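Local coordinates for periplasmic oligopeptide-binding protein (Burkholderia pseudomallei, PDB 3ZS6) that probably binds oligopeptides in the periplasm and delivers them to an ABC transporter for uptake into the cell, at residues L18-I23 and P153-N158; Y101-E106 and G423-T428; V429-P434 and D466-P471. All coordinates share one frame; numbering follows the deposited sequence.

Interaction 1: residues L18-I23 and P153-N158; sequences LDPAHI and PLTPVN
P20 presses its ring into the bend formed by P153 and T155, and most of the contact is built round that proline. T155 comes in across the P20 ring at about a right angle, its OG1 lying 3.3 Å from P20 CG. The hydroxyl stands between the backbone N and the carbonyl carbon of its own residue (chi1 59°); it is hydrogen-bonded to the carbonyl O of A152, which lets threonine lie against carbon while its polarity is met. The apolar packing is otherwise small. I23 O sits 3.8 Å from P153 CG, an ordinary van der Waals approach, and a touch of V157 CG2 on P20 CG is doubtful because V157 was modelled in two conformers.

The polar part is a single CA-H...O contact, in which P153 CA lies 3.2 Å from P20 O. No conventional hydrogen bond crosses between the segments; P20 and P153, the residues that meet most closely, have no N-H to offer.

The local polar bonds shape the 18-23 loop. D19 OD1 accepts from A21 N at 3.0 Å, an Asx turn in which the N-H comes from above the carboxylate plane (40° out of it), and the backbone bond from H22 N to D19 O measures 2.7 Å. Aspartate suits this place because its second oxygen remains for other partners: OD2 is held by a salt bridge to R91 and a hydrogen bond from W169.

The whole contact is buried: helix 26-35 lies against I23, P153 and T155, helix 82-93 touches A21, L154 and P156, and L18 reaches strand 181-187.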
ATOM      1  N   LEU A  18       0.658  14.991  -2.120  1.00 13.20           N
ATOM      2  CA  LEU A  18       0.302  14.800  -3.519  1.00 12.72           C
ATOM      3  C   LEU A  18       1.541  14.907  -4.400  1.00 16.98           C
ATOM      4  O   LEU A  18       1.440  14.948  -5.628  1.00 15.17           O
ATOM      5  CB  LEU A  18      -0.761  15.803  -3.959  1.00 19.50           C
ATOM      6  CG  LEU A  18      -2.151  15.607  -3.339  1.00 26.09           C
ATOM      7  CD1 LEU A  18      -3.123  16.652  -3.863  1.00 23.05           C
ATOM      8  CD2 LEU A  18      -2.675  14.205  -3.620  1.00 24.84           C
ATOM      9  N   ASP A  19       2.709  14.955  -3.759  1.00 13.95           N
ATOM     10  CA  ASP A  19       3.994  14.886  -4.449  1.00 12.90           C
ATOM     11  C   ASP A  19       4.346  13.410  -4.636  1.00 14.74           C
ATOM     12  O   ASP A  19       4.512  12.679  -3.654  1.00 15.11           O
ATOM     13  CB  ASP A  19       5.070  15.591  -3.601  1.00 12.03           C
ATOM     14  CG  ASP A  19       6.424  15.679  -4.298  1.00 13.24           C
ATOM     15  OD1 ASP A  19       6.721  14.833  -5.181  1.00 11.24           O
ATOM     16  OD2 ASP A  19       7.199  16.601  -3.953  1.00 14.71           O
ATOM     17  N   PRO A  20       4.447  12.956  -5.896  1.00 11.74           N
ATOM     18  CA  PRO A  20       4.740  11.540  -6.154  1.00 12.03           C
ATOM     19  C   PRO A  20       5.904  11.009  -5.325  1.00 10.81           C
ATOM     20  O   PRO A  20       5.882   9.842  -4.938  1.00 13.19           O
ATOM     21  CB  PRO A  20       5.086  11.523  -7.645  1.00 13.00           C
ATOM     22  CG  PRO A  20       4.222  12.614  -8.208  1.00 15.38           C
ATOM     23  CD  PRO A  20       4.203  13.698  -7.143  1.00  8.38           C
ATOM     24  N   ALA A  21       6.895  11.845  -5.040  1.00 11.93           N
ATOM     25  CA  ALA A  21       8.058  11.398  -4.280  1.00 11.24           C
ATOM     26  C   ALA A  21       7.764  11.144  -2.800  1.00 18.22           C
ATOM     27  O   ALA A  21       8.555  10.502  -2.105  1.00 21.67           O
ATOM     28  CB  ALA A  21       9.207  12.393  -4.421  1.00 11.21           C
ATOM     29  N   HIS A  22       6.637  11.651  -2.314  1.00 15.81           N
ATOM     30  CA  HIS A  22       6.310  11.491  -0.902  1.00 16.71           C
ATOM     31  C   HIS A  22       5.011  10.718  -0.664  1.00 15.65           C
ATOM     32  O   HIS A  22       4.525  10.631   0.464  1.00 12.82           O
ATOM     33  CB  HIS A  22       6.296  12.856  -0.217  1.00 14.36           C
ATOM     34  CG  HIS A  22       7.611  13.566  -0.302  1.00 16.28           C
ATOM     35  ND1 HIS A  22       8.734  13.126   0.367  1.00 17.41           N
ATOM     36  CD2 HIS A  22       7.996  14.656  -1.008  1.00 20.71           C
ATOM     37  CE1 HIS A  22       9.748  13.929   0.096  1.00 22.11           C
ATOM     38  NE2 HIS A  22       9.329  14.864  -0.738  1.00 18.14           N
ATOM     39  N   ILE A  23       4.458  10.150  -1.732  1.00 13.33           N
ATOM     40  CA  ILE A  23       3.237   9.352  -1.627  1.00 12.48           C
ATOM     41  C   ILE A  23       3.554   7.943  -1.104  1.00 10.16           C
ATOM     42  O   ILE A  23       4.413   7.248  -1.648  1.00 10.63           O
ATOM     43  CB  ILE A  23       2.505   9.278  -2.989  1.00 11.87           C
ATOM     44  CG1 ILE A  23       1.893  10.647  -3.316  1.00 14.18           C
ATOM     45  CG2 ILE A  23       1.431   8.166  -2.971  1.00  9.63           C
ATOM     46  CD1 ILE A  23       1.192  10.735  -4.686  1.00 13.27           C
ATOM     47  N   PRO A 153       4.551   6.697  -7.068  1.00 10.14           N
ATOM     48  CA  PRO A 153       5.881   7.288  -6.903  1.00 12.02           C
ATOM     49  C   PRO A 153       6.740   7.224  -8.172  1.00 14.28           C
ATOM     50  O   PRO A 153       7.756   7.915  -8.219  1.00 11.90           O
ATOM     51  CB  PRO A 153       6.507   6.456  -5.775  1.00 10.43           C
ATOM     52  CG  PRO A 153       5.317   5.846  -5.045  1.00 15.07           C
ATOM     53  CD  PRO A 153       4.336   5.557  -6.160  1.00 12.29           C
ATOM     54  N   LEU A 154       6.356   6.433  -9.172  1.00 13.76           N
ATOM     55  CA  LEU A 154       7.123   6.415 -10.425  1.00 13.52           C
ATOM     56  C   LEU A 154       6.514   7.282 -11.536  1.00 14.20           C
ATOM     57  O   LEU A 154       7.025   7.307 -12.663  1.00 14.40           O
ATOM     58  CB  LEU A 154       7.402   4.979 -10.909  1.00 10.26           C
ATOM     59  CG  LEU A 154       8.261   4.132  -9.943  1.00 13.41           C
ATOM     60  CD1 LEU A 154       8.468   2.708 -10.464  1.00  8.81           C
ATOM     61  CD2 LEU A 154       9.614   4.790  -9.677  1.00 12.76           C
ATOM     62  N   THR A 155       5.440   8.004 -11.222  1.00 11.11           N
ATOM     63  CA  THR A 155       4.918   8.992 -12.167  1.00 14.98           C
ATOM     64  C   THR A 155       5.912  10.140 -12.387  1.00 16.24           C
ATOM     65  O   THR A 155       6.778  10.401 -11.542  1.00 13.89           O
ATOM     66  CB  THR A 155       3.555   9.569 -11.736  1.00 17.04           C
ATOM     67  OG1 THR A 155       3.673  10.202 -10.454  1.00 10.61           O
ATOM     68  CG2 THR A 155       2.503   8.463 -11.673  1.00 15.14           C
ATOM     69  N   PRO A 156       5.791  10.834 -13.529  1.00 13.28           N
ATOM     70  CA  PRO A 156       6.752  11.902 -13.819  1.00 13.91           C
ATOM     71  C   PRO A 156       6.429  13.151 -13.020  1.00 15.24           C
ATOM     72  O   PRO A 156       5.301  13.316 -12.551  1.00 12.17           O
ATOM     73  CB  PRO A 156       6.559  12.155 -15.319  1.00 18.72           C
ATOM     74  CG  PRO A 156       5.131  11.771 -15.583  1.00 17.84           C
ATOM     75  CD  PRO A 156       4.808  10.646 -14.615  1.00 13.42           C
ATOM     76  N   VAL A 157       7.437  13.998 -12.850  1.00 15.93           N
ATOM     77  CA  VAL A 157       7.291  15.276 -12.170  0.68 14.54           C
ATOM     78  C   VAL A 157       7.872  16.397 -13.027  1.00 19.98           C
ATOM     79  O   VAL A 157       8.878  16.200 -13.703  1.00 20.40           O
ATOM     80  CB  VAL A 157       8.011  15.260 -10.816  0.68 15.40           C
ATOM     81  CG1 VAL A 157       7.947  16.627 -10.168  0.68 16.07           C
ATOM     82  CG2 VAL A 157       7.392  14.197  -9.915  0.68 15.75           C
ATOM     83  N   ASN A 158       7.241  17.564 -12.986  1.00 16.37           N
ATOM     84  CA  ASN A 158       7.645  18.701 -13.805  1.00 20.84           C
ATOM     85  C   ASN A 158       8.735  19.527 -13.130  1.00 23.27           C
ATOM     86  O   ASN A 158       8.468  20.294 -12.204  1.00 22.36           O
ATOM     87  CB  ASN A 158       6.417  19.567 -14.128  1.00 19.89           C
ATOM     88  CG  ASN A 158       6.733  20.712 -15.085  1.00 26.02           C
ATOM     89  OD1 ASN A 158       7.339  21.710 -14.698  1.00 25.83           O
ATOM     90  ND2 ASN A 158       6.296  20.579 -16.332  1.00 22.56           N
TER

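Interaction 2: residues Y101-E106 and G423-T428; sequences YTILVE and GSSQNT
S425 and Q426, at the middle of a type I beta turn from S424 to N427, meet Y101, T102 and I103 beside the bound peptide. The I103 methyl CG2 reaches between two serine hydroxyls, 3.3 Å from S424 OG and 3.4 Å from S425 OG, the latter hydrogen-bonded to K100 O. With chi1 at 56°, CG1 of I103 extends its CD1 toward the Q426 chain, where CD1 and Q426 CG are 3.9 Å apart. Q426 bends at chi2 and crosses the Y101 side chain at about a right angle; its amide plane is inclined 37° to the ring, and NE2, hydrogen-bonded to K100 O and E24 OE1, stands 3.8 Å from Y101 CD1.

An ST turn shapes this side of the contact: S424 OG accepts from Q426 N at 3.1 Å, while the hydroxyl also bonds D418 O. Serine suits the place, being short enough to bond its own loop. A water joins the segments, lying 2.7 Å from T102 OG1 and accepting from S425 N at 3.0 Å. Y101 OH, hydrogen-bonded to D409, makes a weak bond to the peptide backbone, and Q426 packs on an apolar peptide side chain, consistent with the ligand-enclosing cleft of this family.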
ATOM      1  N   TYR A 101       9.610   6.288   0.035  1.00 13.71           N
ATOM      2  CA  TYR A 101       9.203   5.229  -0.886  1.00 16.51           C
ATOM      3  C   TYR A 101      10.236   4.911  -1.950  1.00 13.31           C
ATOM      4  O   TYR A 101       9.892   4.714  -3.111  1.00 22.24           O
ATOM      5  CB  TYR A 101       7.855   5.548  -1.546  1.00 15.70           C
ATOM      6  CG  TYR A 101       6.902   4.364  -1.569  1.00 15.26           C
ATOM      7  CD1 TYR A 101       6.096   4.083  -0.470  1.00 11.46           C
ATOM      8  CD2 TYR A 101       6.820   3.523  -2.673  1.00 10.93           C
ATOM      9  CE1 TYR A 101       5.229   3.014  -0.471  1.00 14.74           C
ATOM     10  CE2 TYR A 101       5.940   2.435  -2.689  1.00 11.13           C
ATOM     11  CZ  TYR A 101       5.146   2.195  -1.576  1.00 12.62           C
ATOM     12  OH  TYR A 101       4.271   1.133  -1.544  1.00 10.96           O
ATOM     13  N   THR A 102      11.501   4.833  -1.552  1.00 15.27           N
ATOM     14  CA  THR A 102      12.561   4.482  -2.496  1.00 19.30           C
ATOM     15  C   THR A 102      12.486   3.020  -2.956  1.00 19.96           C
ATOM     16  O   THR A 102      13.171   2.622  -3.895  1.00 16.38           O
ATOM     17  CB  THR A 102      13.958   4.764  -1.904  1.00 20.17           C
ATOM     18  OG1 THR A 102      14.086   4.091  -0.648  1.00 14.39           O
ATOM     19  CG2 THR A 102      14.166   6.268  -1.693  1.00 13.85           C
ATOM     20  N   ILE A 103      11.652   2.220  -2.297  1.00 23.22           N
ATOM     21  CA  ILE A 103      11.576   0.791  -2.609  1.00 18.64           C
ATOM     22  C   ILE A 103      11.262   0.509  -4.083  1.00 19.30           C
ATOM     23  O   ILE A 103      11.802  -0.434  -4.661  1.00 19.64           O
ATOM     24  CB  ILE A 103      10.562   0.047  -1.708  1.00 16.81           C
ATOM     25  CG1 ILE A 103       9.177   0.699  -1.808  1.00 21.08           C
ATOM     26  CG2 ILE A 103      11.059   0.019  -0.249  1.00 19.37           C
ATOM     27  CD1 ILE A 103       8.077  -0.049  -1.070  1.00 16.97           C
ATOM     28  N   LEU A 104      10.401   1.320  -4.693  1.00  9.10           N
ATOM     29  CA  LEU A 104      10.005   1.074  -6.081  1.00 16.45           C
ATOM     30  C   LEU A 104      11.125   1.317  -7.093  1.00 20.03           C
ATOM     31  O   LEU A 104      11.207   0.629  -8.108  1.00 26.65           O
ATOM     32  CB  LEU A 104       8.764   1.897  -6.469  1.00 18.47           C
ATOM     33  CG  LEU A 104       7.439   1.373  -5.913  1.00 18.90           C
ATOM     34  CD1 LEU A 104       6.257   2.174  -6.461  1.00 16.35           C
ATOM     35  CD2 LEU A 104       7.281  -0.101  -6.222  1.00 17.38           C
ATOM     36  N   VAL A 105      11.990   2.287  -6.816  1.00 17.54           N
ATOM     37  CA  VAL A 105      13.082   2.584  -7.733  1.00 25.12           C
ATOM     38  C   VAL A 105      14.289   1.700  -7.421  1.00 20.63           C
ATOM     39  O   VAL A 105      15.265   1.657  -8.165  1.00 20.05           O
ATOM     40  CB  VAL A 105      13.471   4.075  -7.683  1.00 27.65           C
ATOM     41  CG1 VAL A 105      14.315   4.362  -6.443  1.00 17.53           C
ATOM     42  CG2 VAL A 105      14.210   4.475  -8.957  1.00 24.17           C
ATOM     43  N   GLU A 106      14.195   0.960  -6.325  1.00 19.73           N
ATOM     44  CA  GLU A 106      15.313   0.151  -5.858  1.00 26.75           C
ATOM     45  C   GLU A 106      15.718  -0.940  -6.853  1.00 24.74           C
ATOM     46  O   GLU A 106      16.868  -1.383  -6.852  1.00 24.57           O
ATOM     47  CB  GLU A 106      14.985  -0.463  -4.495  1.00 29.69           C
ATOM     48  CG  GLU A 106      16.143  -0.498  -3.521  1.00 39.49           C
ATOM     49  CD  GLU A 106      15.709  -0.941  -2.133  1.00 47.40           C
ATOM     50  OE1 GLU A 106      15.000  -0.167  -1.456  1.00 47.33           O
ATOM     51  OE2 GLU A 106      16.069  -2.065  -1.722  1.00 49.40           O
ATOM     52  N   GLY A 423      17.125  -2.598   5.780  1.00 21.81           N
ATOM     53  CA  GLY A 423      17.334  -1.282   5.202  1.00 22.60           C
ATOM     54  C   GLY A 423      16.267  -0.754   4.252  1.00 25.12           C
ATOM     55  O   GLY A 423      16.383   0.373   3.767  1.00 23.43           O
ATOM     56  N   SER A 424      15.227  -1.538   3.979  1.00 18.34           N
ATOM     57  CA  SER A 424      14.143  -1.058   3.118  1.00 17.39           C
ATOM     58  C   SER A 424      13.475   0.182   3.712  1.00 18.91           C
ATOM     59  O   SER A 424      13.293   0.269   4.929  1.00 18.28           O
ATOM     60  CB  SER A 424      13.091  -2.145   2.912  1.00 14.10           C
ATOM     61  OG  SER A 424      11.875  -1.576   2.481  1.00 13.06           O
ATOM     62  N   SER A 425      13.093   1.128   2.858  1.00 14.99           N
ATOM     63  CA  SER A 425      12.461   2.359   3.322  1.00 16.38           C
ATOM     64  C   SER A 425      11.089   2.108   3.959  1.00 14.77           C
ATOM     65  O   SER A 425      10.573   2.953   4.680  1.00 15.13           O
ATOM     66  CB  SER A 425      12.346   3.385   2.178  1.00 17.87           C
ATOM     67  OG  SER A 425      11.260   3.091   1.302  1.00 15.07           O
ATOM     68  N   GLN A 426      10.488   0.958   3.680  1.00 16.06           N
ATOM     69  CA  GLN A 426       9.185   0.647   4.264  1.00 14.09           C
ATOM     70  C   GLN A 426       9.266  -0.498   5.289  1.00 11.45           C
ATOM     71  O   GLN A 426       8.245  -1.039   5.725  1.00 11.79           O
ATOM     72  CB  GLN A 426       8.147   0.356   3.168  1.00 10.43           C
ATOM     73  CG  GLN A 426       7.675   1.605   2.412  1.00  8.66           C
ATOM     74  CD  GLN A 426       6.815   2.515   3.276  1.00 12.63           C
ATOM     75  OE1 GLN A 426       5.963   2.047   4.034  1.00 13.20           O
ATOM     76  NE2 GLN A 426       7.035   3.820   3.165  1.00 10.35           N
ATOM     77  N   ASN A 427      10.489  -0.869   5.653  1.00 13.37           N
ATOM     78  CA  ASN A 427      10.725  -1.752   6.797  1.00 14.94           C
ATOM     79  C   ASN A 427      10.733  -0.887   8.057  1.00 12.79           C
ATOM     80  O   ASN A 427      11.777  -0.409   8.506  1.00 13.52           O
ATOM     81  CB  ASN A 427      12.051  -2.499   6.621  1.00 15.69           C
ATOM     82  CG  ASN A 427      12.332  -3.492   7.751  1.00 19.49           C
ATOM     83  OD1 ASN A 427      11.822  -3.360   8.865  1.00 13.42           O
ATOM     84  ND2 ASN A 427      13.162  -4.485   7.462  1.00 15.42           N
ATOM     85  N   THR A 428       9.548  -0.635   8.596  1.00 17.69           N
ATOM     86  CA  THR A 428       9.430   0.267   9.732  1.00 14.50           C
ATOM     87  C   THR A 428       9.624  -0.451  11.074  1.00 15.38           C
ATOM     88  O   THR A 428      10.045   0.178  12.044  1.00 11.79           O
ATOM     89  CB  THR A 428       8.092   1.063   9.710  1.00 12.91           C
ATOM     90  OG1 THR A 428       6.981   0.161   9.761  1.00 12.34           O
ATOM     91  CG2 THR A 428       7.990   1.929   8.444  1.00  9.31           C
TER
HETATM   92  O   HOH W   1      14.267   1.479   0.167  1.00 22.25           O

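Interaction 3: residues V429-P434 and D466-P471; sequences VGYCNP and DYPMVP
The trans chi1 of Y431 (178°) sends the phenol across to D466, whose CG lies beside its backbone N (chi1 -75°) and brings the carboxylate up to the ring edge. Y431 OH donates to D466 OD2 at 2.6 Å, arriving on the anti side of the carboxylate. The same oxygen takes a second bond from N433 ND2, at 3.2 Å and nearly in line with the C-O bond; amide and carboxylate are close to coplanar, 17° apart. Two donors on one oxygen would probably favour the ionised acid. Asparagine suits its place twice over, for OD1 weakly caps the start of helix 434-443 while ND2 serves the aspartate.

One face of the Y431 ring is taken by P468, whose CB makes a CH-pi contact 3.9 Å from the ring centroid. Proline offers a compact, rigid hydrocarbon for this, and its CB comes within 3.5 Å of Y431 CD1. Farther along, the bent chain of M469 brings CE to V429 CG1 at 4.0 Å, a flexible methionine filling in beside a branched valine.

The disulfide C432–C422 ties the 429-434 segment back to the residue just before 423-428. V429 and M469 pack on strand 260-266, D466 lies against helix 276-285, and the 466-471 segment leads into strand 470-480.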
ATOM      1  N   VAL A 429       9.348  -1.758  11.133  1.00  9.07           N
ATOM      2  CA  VAL A 429       9.559  -2.501  12.387  1.00 13.63           C
ATOM      3  C   VAL A 429      11.047  -2.617  12.746  1.00 17.52           C
ATOM      4  O   VAL A 429      11.403  -2.834  13.912  1.00 14.80           O
ATOM      5  CB  VAL A 429       8.924  -3.905  12.376  1.00 15.30           C
ATOM      6  CG1 VAL A 429       7.425  -3.805  12.074  1.00  9.09           C
ATOM      7  CG2 VAL A 429       9.645  -4.829  11.377  1.00 12.83           C
ATOM      8  N   GLY A 430      11.906  -2.478  11.739  1.00 18.27           N
ATOM      9  CA  GLY A 430      13.345  -2.457  11.956  1.00 19.01           C
ATOM     10  C   GLY A 430      13.952  -3.846  12.002  1.00 20.03           C
ATOM     11  O   GLY A 430      14.910  -4.095  12.726  1.00 17.37           O
ATOM     12  N   TYR A 431      13.385  -4.760  11.227  1.00 12.78           N
ATOM     13  CA  TYR A 431      13.859  -6.136  11.206  1.00 17.24           C
ATOM     14  C   TYR A 431      15.015  -6.242  10.228  1.00 18.18           C
ATOM     15  O   TYR A 431      15.051  -5.520   9.225  1.00 16.72           O
ATOM     16  CB  TYR A 431      12.711  -7.057  10.792  1.00 18.24           C
ATOM     17  CG  TYR A 431      13.040  -8.530  10.682  1.00 14.35           C
ATOM     18  CD1 TYR A 431      13.201  -9.318  11.816  1.00 15.00           C
ATOM     19  CD2 TYR A 431      13.145  -9.142   9.441  1.00 21.04           C
ATOM     20  CE1 TYR A 431      13.483 -10.671  11.714  1.00 20.52           C
ATOM     21  CE2 TYR A 431      13.427 -10.493   9.329  1.00 23.73           C
ATOM     22  CZ  TYR A 431      13.591 -11.252  10.463  1.00 21.77           C
ATOM     23  OH  TYR A 431      13.861 -12.597  10.341  1.00 22.84           O
ATOM     24  N   CYS A 432      15.972  -7.115  10.524  1.00 16.54           N
ATOM     25  CA  CYS A 432      17.057  -7.382   9.582  1.00 20.71           C
ATOM     26  C   CYS A 432      17.616  -8.786   9.753  1.00 22.42           C
ATOM     27  O   CYS A 432      18.244  -9.098  10.764  1.00 26.55           O
ATOM     28  CB  CYS A 432      18.180  -6.353   9.708  1.00 23.96           C
ATOM     29  SG  CYS A 432      19.616  -6.698   8.618  1.00 31.33           S
ATOM     30  N   ASN A 433      17.375  -9.627   8.755  1.00 24.86           N
ATOM     31  CA  ASN A 433      17.908 -10.981   8.749  1.00 26.00           C
ATOM     32  C   ASN A 433      18.609 -11.258   7.427  1.00 26.60           C
ATOM     33  O   ASN A 433      17.958 -11.602   6.436  1.00 26.90           O
ATOM     34  CB  ASN A 433      16.807 -12.013   9.007  1.00 20.66           C
ATOM     35  CG  ASN A 433      17.360 -13.426   9.178  1.00 28.41           C
ATOM     36  OD1 ASN A 433      18.363 -13.799   8.558  1.00 26.24           O
ATOM     37  ND2 ASN A 433      16.708 -14.216  10.026  1.00 21.89           N
ATOM     38  N   PRO A 434      19.947 -11.108   7.418  1.00 26.09           N
ATOM     39  CA  PRO A 434      20.809 -11.251   6.239  1.00 23.31           C
ATOM     40  C   PRO A 434      20.575 -12.564   5.497  1.00 27.59           C
ATOM     41  O   PRO A 434      20.678 -12.594   4.272  1.00 32.93           O
ATOM     42  CB  PRO A 434      22.225 -11.228   6.831  1.00 24.24           C
ATOM     43  CG  PRO A 434      22.082 -10.454   8.107  1.00 29.17           C
ATOM     44  CD  PRO A 434      20.722 -10.826   8.641  1.00 24.55           C
ATOM     45  N   ASP A 466      10.541 -15.605  12.969  1.00 21.70           N
ATOM     46  CA  ASP A 466      11.080 -14.583  13.864  1.00 19.80           C
ATOM     47  C   ASP A 466       9.996 -13.626  14.384  1.00 18.15           C
ATOM     48  O   ASP A 466      10.253 -12.809  15.262  1.00 18.41           O
ATOM     49  CB  ASP A 466      12.202 -13.799  13.168  1.00 20.13           C
ATOM     50  CG  ASP A 466      13.508 -14.600  13.065  1.00 25.41           C
ATOM     51  OD1 ASP A 466      13.634 -15.637  13.751  1.00 27.44           O
ATOM     52  OD2 ASP A 466      14.410 -14.186  12.307  1.00 26.34           O
ATOM     53  N   TYR A 467       8.784 -13.734  13.840  1.00 18.62           N
ATOM     54  CA  TYR A 467       7.662 -12.871  14.249  1.00 14.63           C
ATOM     55  C   TYR A 467       8.040 -11.396  14.371  1.00 19.25           C
ATOM     56  O   TYR A 467       7.789 -10.763  15.393  1.00 20.35           O
ATOM     57  CB  TYR A 467       7.026 -13.401  15.543  1.00 18.87           C
ATOM     58  CG  TYR A 467       6.546 -14.814  15.353  1.00 18.75           C
ATOM     59  CD1 TYR A 467       5.300 -15.065  14.811  1.00 18.62           C
ATOM     60  CD2 TYR A 467       7.374 -15.899  15.637  1.00 24.82           C
ATOM     61  CE1 TYR A 467       4.866 -16.350  14.590  1.00 28.83           C
ATOM     62  CE2 TYR A 467       6.945 -17.194  15.426  1.00 19.74           C
ATOM     63  CZ  TYR A 467       5.686 -17.410  14.901  1.00 25.64           C
ATOM     64  OH  TYR A 467       5.233 -18.687  14.677  1.00 34.71           O
ATOM     65  N   PRO A 468       8.649 -10.843  13.312  1.00 20.61           N
ATOM     66  CA  PRO A 468       9.028  -9.427  13.296  1.00 14.39           C
ATOM     67  C   PRO A 468       7.821  -8.498  13.420  1.00 15.22           C
ATOM     68  O   PRO A 468       7.981  -7.363  13.876  1.00 11.86           O
ATOM     69  CB  PRO A 468       9.715  -9.257  11.932  1.00 15.03           C
ATOM     70  CG  PRO A 468       9.196 -10.403  11.089  1.00 14.37           C
ATOM     71  CD  PRO A 468       9.038 -11.538  12.071  1.00 17.46           C
ATOM     72  N   MET A 469       6.647  -8.970  13.008  1.00 12.73           N
ATOM     73  CA  MET A 469       5.389  -8.262  13.238  1.00 14.15           C
ATOM     74  C   MET A 469       4.297  -9.299  13.493  1.00 16.20           C
ATOM     75  O   MET A 469       4.578 -10.495  13.526  1.00 18.54           O
ATOM     76  CB  MET A 469       5.014  -7.371  12.042  1.00 16.19           C
ATOM     77  CG  MET A 469       4.973  -8.100  10.695  1.00 12.65           C
ATOM     78  SD  MET A 469       6.530  -8.001   9.761  1.00 18.16           S
ATOM     79  CE  MET A 469       6.436  -6.318   9.115  1.00 15.32           C
ATOM     80  N   VAL A 470       3.054  -8.854  13.668  1.00 15.37           N
ATOM     81  CA  VAL A 470       1.967  -9.778  13.979  1.00 16.27           C
ATOM     82  C   VAL A 470       0.836  -9.712  12.966  1.00 14.82           C
ATOM     83  O   VAL A 470      -0.093  -8.906  13.111  1.00 12.66           O
ATOM     84  CB  VAL A 470       1.370  -9.506  15.378  1.00 15.05           C
ATOM     85  CG1 VAL A 470       0.285 -10.523  15.700  1.00 11.66           C
ATOM     86  CG2 VAL A 470       2.472  -9.505  16.448  1.00 12.80           C
ATOM     87  N   PRO A 471       0.907 -10.563  11.933  1.00 13.43           N
ATOM     88  CA  PRO A 471      -0.170 -10.639  10.945  1.00 13.38           C
ATOM     89  C   PRO A 471      -1.469 -11.082  11.595  1.00 17.71           C
ATOM     90  O   PRO A 471      -1.445 -11.970  12.450  1.00 12.82           O
ATOM     91  CB  PRO A 471       0.327 -11.718   9.975  1.00 13.74           C
ATOM     92  CG  PRO A 471       1.827 -11.641  10.091  1.00 18.39           C
ATOM     93  CD  PRO A 471       2.065 -11.395  11.557  1.00 12.50           C
TER

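All three contacts are mainly buried, but their chemistry differs. Interaction 1 joins two loops by proline packing, without a direct hydrogen bond; interaction 2, beside the peptide, mixes apolar packing with serine hydroxyls and a bridging water; interaction 3, farthest from the chain centre and with partly exposed N433 and D466, has clear direct side-chain hydrogen bonds across its segments. Interactions 1 and 2 touch: P153 CG packs on Y101 CD2 at 3.6 Å, and L104 meets P153 and L154. Interactions 2 and 3 share one loop, 423-428 running directly into 429-434. Interactions 1 and 3 do not touch, their nearest atoms being about 16 Å apart.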